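Local structure of MTH0777 (Methanothermobacter thermautotrophicus, 1KJN) at residues K8-L13 with T40-P45; A46-V51 with D62-L67. The protein is of unknown function, but belongs to the DUF1890 family and folds as a parallel, Rossmann-like alpha/beta sheet flanked by helices. All coordinates share one frame; numbering follows the deposited sequence.

Contact 1: K8-L13 with T40-P45; sequences KALMVL and TVTANP
The peptide groups of A9-L13 and T40-A43 lie edge to edge as neighbouring parallel strands. L10, V12, T40 and T42 stand on one face of this sheet, M11 and V41 on the other. Four hydrogen bonds join the facing edges: T40 N to A9 O (2.9 Å), M11 N to T40 O (2.8 Å), T42 N to M11 O (2.8 Å) and the longer L13 N to T42 O (3.1 Å). CA-H groups of L10, V41 and V12 add weaker contacts to three of these carbonyls (T40, M11 and T42). On the first face L10 CD1 reaches across to T40 CG2 at 3.6 Å, and the methyls V12 CG2 and T42 CG2 lie side by side at 3.8 Å. With T42 OG1 anti to the backbone N (chi1 -177°), its methyl turns to V12. F98 of helix 89-102 packs over this face. On the other, the side of helix 21-34, L13 CD1 meets V41 CG1, and L13 CB touches A43 CB at 3.6 Å. Just past the paired residues one water bridges L13 O and N44 N. The chemistry implies a beta-alpha-beta core in which facing backbone groups are matched, while alternate residues turn their N-H and C=O to strands 81-86 and 63-66; apolar groups meet across both faces, and the hydroxyls of T40 and T42 bond to E63 OE2 and V65 O of strand 63-66.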
loop_
_atom_site.group_PDB
_atom_site.type_symbol
_atom_site.label_atom_id
_atom_site.label_comp_id
_atom_site.label_asym_id
_atom_site.label_seq_id
_atom_site.Cartn_x
_atom_site.Cartn_y
_atom_site.Cartn_z
ATOM N N LYS A 8 3.306 -14.739 -19.213
ATOM C CA LYS A 8 3.917 -13.996 -18.132
ATOM C C LYS A 8 3.750 -12.513 -18.375
ATOM O O LYS A 8 3.716 -12.046 -19.523
ATOM C CB LYS A 8 5.405 -14.355 -18.029
ATOM C CG LYS A 8 5.653 -15.829 -17.669
ATOM C CD LYS A 8 7.104 -16.235 -17.838
ATOM C CE LYS A 8 8.019 -15.475 -16.894
ATOM N NZ LYS A 8 9.453 -15.642 -17.295
ATOM N N ALA A 9 3.587 -11.779 -17.288
ATOM C CA ALA A 9 3.439 -10.345 -17.384
ATOM C C ALA A 9 4.469 -9.664 -16.502
ATOM O O ALA A 9 4.884 -10.203 -15.473
ATOM C CB ALA A 9 2.041 -9.929 -16.996
ATOM N N LEU A 10 4.969 -8.529 -16.976
ATOM C CA LEU A 10 5.945 -7.761 -16.208
ATOM C C LEU A 10 5.286 -6.442 -15.840
ATOM O O LEU A 10 4.690 -5.770 -16.692
ATOM C CB LEU A 10 7.227 -7.499 -17.006
ATOM C CG LEU A 10 8.311 -6.667 -16.309
ATOM C CD1 LEU A 10 8.831 -7.431 -15.101
ATOM C CD2 LEU A 10 9.453 -6.355 -17.290
HETATM N N MSE A 11 5.395 -6.095 -14.561
HETATM C CA MSE A 11 4.817 -4.875 -14.022
HETATM C C MSE A 11 5.933 -3.970 -13.520
HETATM O O MSE A 11 6.696 -4.347 -12.620
HETATM C CB MSE A 11 3.844 -5.219 -12.885
HETATM C CG MSE A 11 3.141 -3.998 -12.299
HETATM SE SE MSE A 11 1.678 -4.464 -11.082
HETATM C CE MSE A 11 0.502 -5.272 -12.379
ATOM N N VAL A 12 5.986 -2.758 -14.061
ATOM C CA VAL A 12 7.034 -1.787 -13.712
ATOM C C VAL A 12 6.474 -0.685 -12.831
ATOM O O VAL A 12 5.448 -0.088 -13.171
ATOM C CB VAL A 12 7.625 -1.141 -14.987
ATOM C CG1 VAL A 12 8.732 -0.150 -14.639
ATOM C CG2 VAL A 12 8.140 -2.229 -15.921
ATOM N N LEU A 13 7.156 -0.410 -11.717
ATOM C CA LEU A 13 6.706 0.625 -10.790
ATOM C C LEU A 13 7.664 1.810 -10.695
ATOM O O LEU A 13 8.880 1.662 -10.845
ATOM C CB LEU A 13 6.483 0.046 -9.383
ATOM C CG LEU A 13 5.669 -1.245 -9.279
ATOM C CD1 LEU A 13 5.561 -1.657 -7.810
ATOM C CD2 LEU A 13 4.287 -1.064 -9.879
ATOM N N THR A 40 5.461 -10.733 -12.718
ATOM C CA THR A 40 6.725 -10.310 -12.150
ATOM C C THR A 40 6.646 -8.807 -11.920
ATOM O O THR A 40 6.229 -8.057 -12.802
ATOM C CB THR A 40 7.900 -10.606 -13.096
ATOM O OG1 THR A 40 8.081 -12.025 -13.209
ATOM C CG2 THR A 40 9.189 -9.958 -12.581
ATOM N N VAL A 41 7.014 -8.373 -10.724
ATOM C CA VAL A 41 7.018 -6.951 -10.387
ATOM C C VAL A 41 8.476 -6.477 -10.343
ATOM O O VAL A 41 9.341 -7.144 -9.747
ATOM C CB VAL A 41 6.372 -6.689 -9.001
ATOM C CG1 VAL A 41 6.485 -5.218 -8.638
ATOM C CG2 VAL A 41 4.897 -7.128 -8.991
ATOM N N THR A 42 8.754 -5.332 -10.957
ATOM C CA THR A 42 10.117 -4.802 -10.949
ATOM C C THR A 42 10.068 -3.318 -10.598
ATOM O O THR A 42 9.226 -2.585 -11.115
ATOM C CB THR A 42 10.837 -5.025 -12.317
ATOM O OG1 THR A 42 12.188 -4.555 -12.228
ATOM C CG2 THR A 42 10.118 -4.284 -13.458
ATOM N N ALA A 43 10.940 -2.897 -9.681
ATOM C CA ALA A 43 10.978 -1.514 -9.223
ATOM C C ALA A 43 12.206 -1.253 -8.339
ATOM O O ALA A 43 13.063 -2.135 -8.179
ATOM C CB ALA A 43 9.709 -1.205 -8.439
ATOM N N ASN A 44 12.279 -0.036 -7.784
ATOM C CA ASN A 44 13.389 0.376 -6.927
ATOM C C ASN A 44 13.235 -0.271 -5.550
ATOM O O ASN A 44 12.158 -0.739 -5.210
ATOM C CB ASN A 44 13.527 1.933 -6.869
ATOM C CG ASN A 44 12.484 2.634 -5.947
ATOM O OD1 ASN A 44 11.607 2.000 -5.361
ATOM N ND2 ASN A 44 12.610 3.966 -5.817
ATOM N N PRO A 45 14.309 -0.301 -4.746
ATOM C CA PRO A 45 14.247 -0.914 -3.412
ATOM C C PRO A 45 13.049 -0.532 -2.544
ATOM O O PRO A 45 12.349 -1.403 -2.042
ATOM C CB PRO A 45 15.577 -0.493 -2.782
ATOM C CG PRO A 45 16.513 -0.511 -3.979
ATOM C CD PRO A 45 15.664 0.227 -5.015
HETATM O O HOH W 1 10.372 1.883 -8.366
#

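Contact 2: A46-V51 with D62-L67; sequences AALRLV and DEMVDL
L48 is the first residue of segment 46-51, part of helix 45-54, to meet strand 63-66, and its CD2 branch makes the closest approach. This methyl stands over the face of the V65-D66 peptide, 3.6 Å from V65 C and 3.8 Å from D66 N. L48 also offers its backbone: L48 O lies 4.0 Å from the selenium of M64, a van der Waals contact. R49, next along, points away from the strand; it and L50 belong to the side of the helix that packs on N141 and H140 of the second subunit. V51, almost one turn after L48, faces the strand again. Its CG1, anti to the backbone N (chi1 171°), approaches M64 SE to 3.7 Å, with L13 and I22 also packing on V51. M64 answers both helix residues: CG is anti to the carbonyl carbon (chi1 -82°) and the chain runs on extended (chi2 -173°), which carries the selenium to the helix, between V51 CG1 and L48 CG, the latter 4.2 Å away. The M64 side chain runs antiparallel to those of both L48 and V51, which come from the helix toward the strand, and V41 of the adjoining strand touches it as well. The short axes come within 9.3 Å and run nearly antiparallel, as expected of the helix in a beta-alpha-beta crossover returning over its sheet. D66 uses its carboxylate elsewhere, capping S69 N at the start of helix 67-73. The chemistry implies cohesion by dispersion: apolar packing of L48 and V51 on M64, whose selenium replaces the native sulfur, joins helix and strand without a hydrogen bond between the segments.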
loop_
_atom_site.group_PDB
_atom_site.type_symbol
_atom_site.label_atom_id
_atom_site.label_comp_id
_atom_site.label_asym_id
_atom_site.label_seq_id
_atom_site.Cartn_x
_atom_site.Cartn_y
_atom_site.Cartn_z
ATOM N N ALA A 46 12.803 0.759 -2.373
ATOM C CA ALA A 46 11.677 1.195 -1.549
ATOM C C ALA A 46 10.363 0.583 -2.052
ATOM O O ALA A 46 9.639 -0.057 -1.301
ATOM C CB ALA A 46 11.595 2.716 -1.545
ATOM N N ALA A 47 10.106 0.734 -3.343
ATOM C CA ALA A 47 8.893 0.202 -3.950
ATOM C C ALA A 47 8.720 -1.317 -3.722
ATOM O O ALA A 47 7.650 -1.752 -3.279
ATOM C CB ALA A 47 8.871 0.544 -5.450
ATOM N N LEU A 48 9.769 -2.105 -4.000
ATOM C CA LEU A 48 9.701 -3.558 -3.814
ATOM C C LEU A 48 9.433 -3.919 -2.372
ATOM O O LEU A 48 8.695 -4.878 -2.090
ATOM C CB LEU A 48 10.994 -4.239 -4.314
ATOM C CG LEU A 48 10.909 -4.886 -5.722
ATOM C CD1 LEU A 48 10.086 -4.063 -6.660
ATOM C CD2 LEU A 48 12.284 -5.171 -6.315
ATOM N N ARG A 49 10.031 -3.164 -1.446
ATOM C CA ARG A 49 9.824 -3.436 -0.020
ATOM C C ARG A 49 8.396 -3.145 0.393
ATOM O O ARG A 49 7.874 -3.791 1.292
ATOM C CB ARG A 49 10.783 -2.649 0.888
ATOM C CG ARG A 49 12.255 -2.943 0.674
ATOM C CD ARG A 49 13.102 -2.485 1.856
ATOM N NE ARG A 49 12.899 -3.398 2.971
ATOM C CZ ARG A 49 13.705 -4.415 3.279
ATOM N NH1 ARG A 49 14.801 -4.649 2.569
ATOM N NH2 ARG A 49 13.356 -5.268 4.240
ATOM N N LEU A 50 7.773 -2.151 -0.233
ATOM C CA LEU A 50 6.392 -1.816 0.115
ATOM C C LEU A 50 5.450 -2.930 -0.314
ATOM O O LEU A 50 4.536 -3.314 0.436
ATOM C CB LEU A 50 5.973 -0.481 -0.500
ATOM C CG LEU A 50 6.563 0.743 0.215
ATOM C CD1 LEU A 50 6.287 2.013 -0.572
ATOM C CD2 LEU A 50 5.990 0.837 1.616
ATOM N N VAL A 51 5.714 -3.475 -1.500
ATOM C CA VAL A 51 4.920 -4.562 -2.055
ATOM C C VAL A 51 5.048 -5.782 -1.145
ATOM O O VAL A 51 4.050 -6.387 -0.807
ATOM C CB VAL A 51 5.404 -4.930 -3.490
ATOM C CG1 VAL A 51 4.713 -6.224 -3.978
ATOM C CG2 VAL A 51 5.153 -3.766 -4.468
ATOM N N ASP A 62 4.049 -13.043 -8.244
ATOM C CA ASP A 62 4.803 -14.285 -8.308
ATOM C C ASP A 62 6.301 -14.141 -8.142
ATOM O O ASP A 62 6.968 -14.994 -7.543
ATOM C CB ASP A 62 4.478 -14.991 -9.622
ATOM C CG ASP A 62 2.994 -15.244 -9.769
ATOM O OD1 ASP A 62 2.462 -16.039 -8.973
ATOM O OD2 ASP A 62 2.349 -14.611 -10.632
ATOM N N GLU A 63 6.819 -13.035 -8.647
ATOM C CA GLU A 63 8.239 -12.787 -8.600
ATOM C C GLU A 63 8.486 -11.286 -8.522
ATOM O O GLU A 63 7.642 -10.479 -8.917
ATOM C CB GLU A 63 8.866 -13.372 -9.876
ATOM C CG GLU A 63 10.381 -13.340 -9.920
ATOM C CD GLU A 63 10.961 -13.835 -11.236
ATOM O OE1 GLU A 63 12.177 -14.121 -11.262
ATOM O OE2 GLU A 63 10.224 -13.910 -12.254
HETATM N N MSE A 64 9.649 -10.922 -8.003
HETATM C CA MSE A 64 10.046 -9.528 -7.889
HETATM C C MSE A 64 11.537 -9.398 -8.142
HETATM O O MSE A 64 12.314 -10.173 -7.605
HETATM C CB MSE A 64 9.701 -8.985 -6.519
HETATM C CG MSE A 64 8.261 -8.560 -6.418
HETATM SE SE MSE A 64 8.020 -7.728 -4.755
HETATM C CE MSE A 64 8.213 -9.338 -3.720
ATOM N N VAL A 65 11.917 -8.397 -8.937
ATOM C CA VAL A 65 13.304 -8.162 -9.318
ATOM C C VAL A 65 13.585 -6.661 -9.375
ATOM O O VAL A 65 12.742 -5.895 -9.821
ATOM C CB VAL A 65 13.581 -8.689 -10.746
ATOM C CG1 VAL A 65 15.076 -8.769 -11.009
ATOM C CG2 VAL A 65 12.925 -10.029 -10.968
ATOM N N ASP A 66 14.791 -6.261 -8.974
ATOM C CA ASP A 66 15.214 -4.857 -9.012
ATOM C C ASP A 66 15.246 -4.337 -10.465
ATOM O O ASP A 66 15.506 -5.096 -11.404
ATOM C CB ASP A 66 16.580 -4.732 -8.313
ATOM C CG ASP A 66 17.434 -3.625 -8.873
ATOM O OD1 ASP A 66 18.283 -3.937 -9.733
ATOM O OD2 ASP A 66 17.263 -2.449 -8.468
ATOM N N LEU A 67 14.955 -3.053 -10.656
ATOM C CA LEU A 67 14.923 -2.464 -12.005
ATOM C C LEU A 67 16.132 -2.754 -12.879
ATOM O O LEU A 67 15.989 -3.254 -13.991
ATOM C CB LEU A 67 14.727 -0.953 -11.936
ATOM C CG LEU A 67 13.348 -0.425 -11.569
ATOM C CD1 LEU A 67 13.448 1.039 -11.172
ATOM C CD2 LEU A 67 12.402 -0.609 -12.730
#

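How the contacts relate
Contact 1 is buried core, joining strands 8-12 and 38-43 near the middle of the sheet; contact 2 lies at the surface, where helix 45-54 rests on an edge strand of the chain's sheet, 63-66. They belong to successive beta-alpha-beta units that share strand 38-43, and the chain leads straight from that strand into the helix of contact 2. N44 marks this junction, capping A47 N. Directed backbone hydrogen bonds dominate the first contact, apolar side-chain packing the second. Strands 38-43 and 63-66 are neighbours, so the two contacts adjoin, with V41 N probably bonded to E63 O.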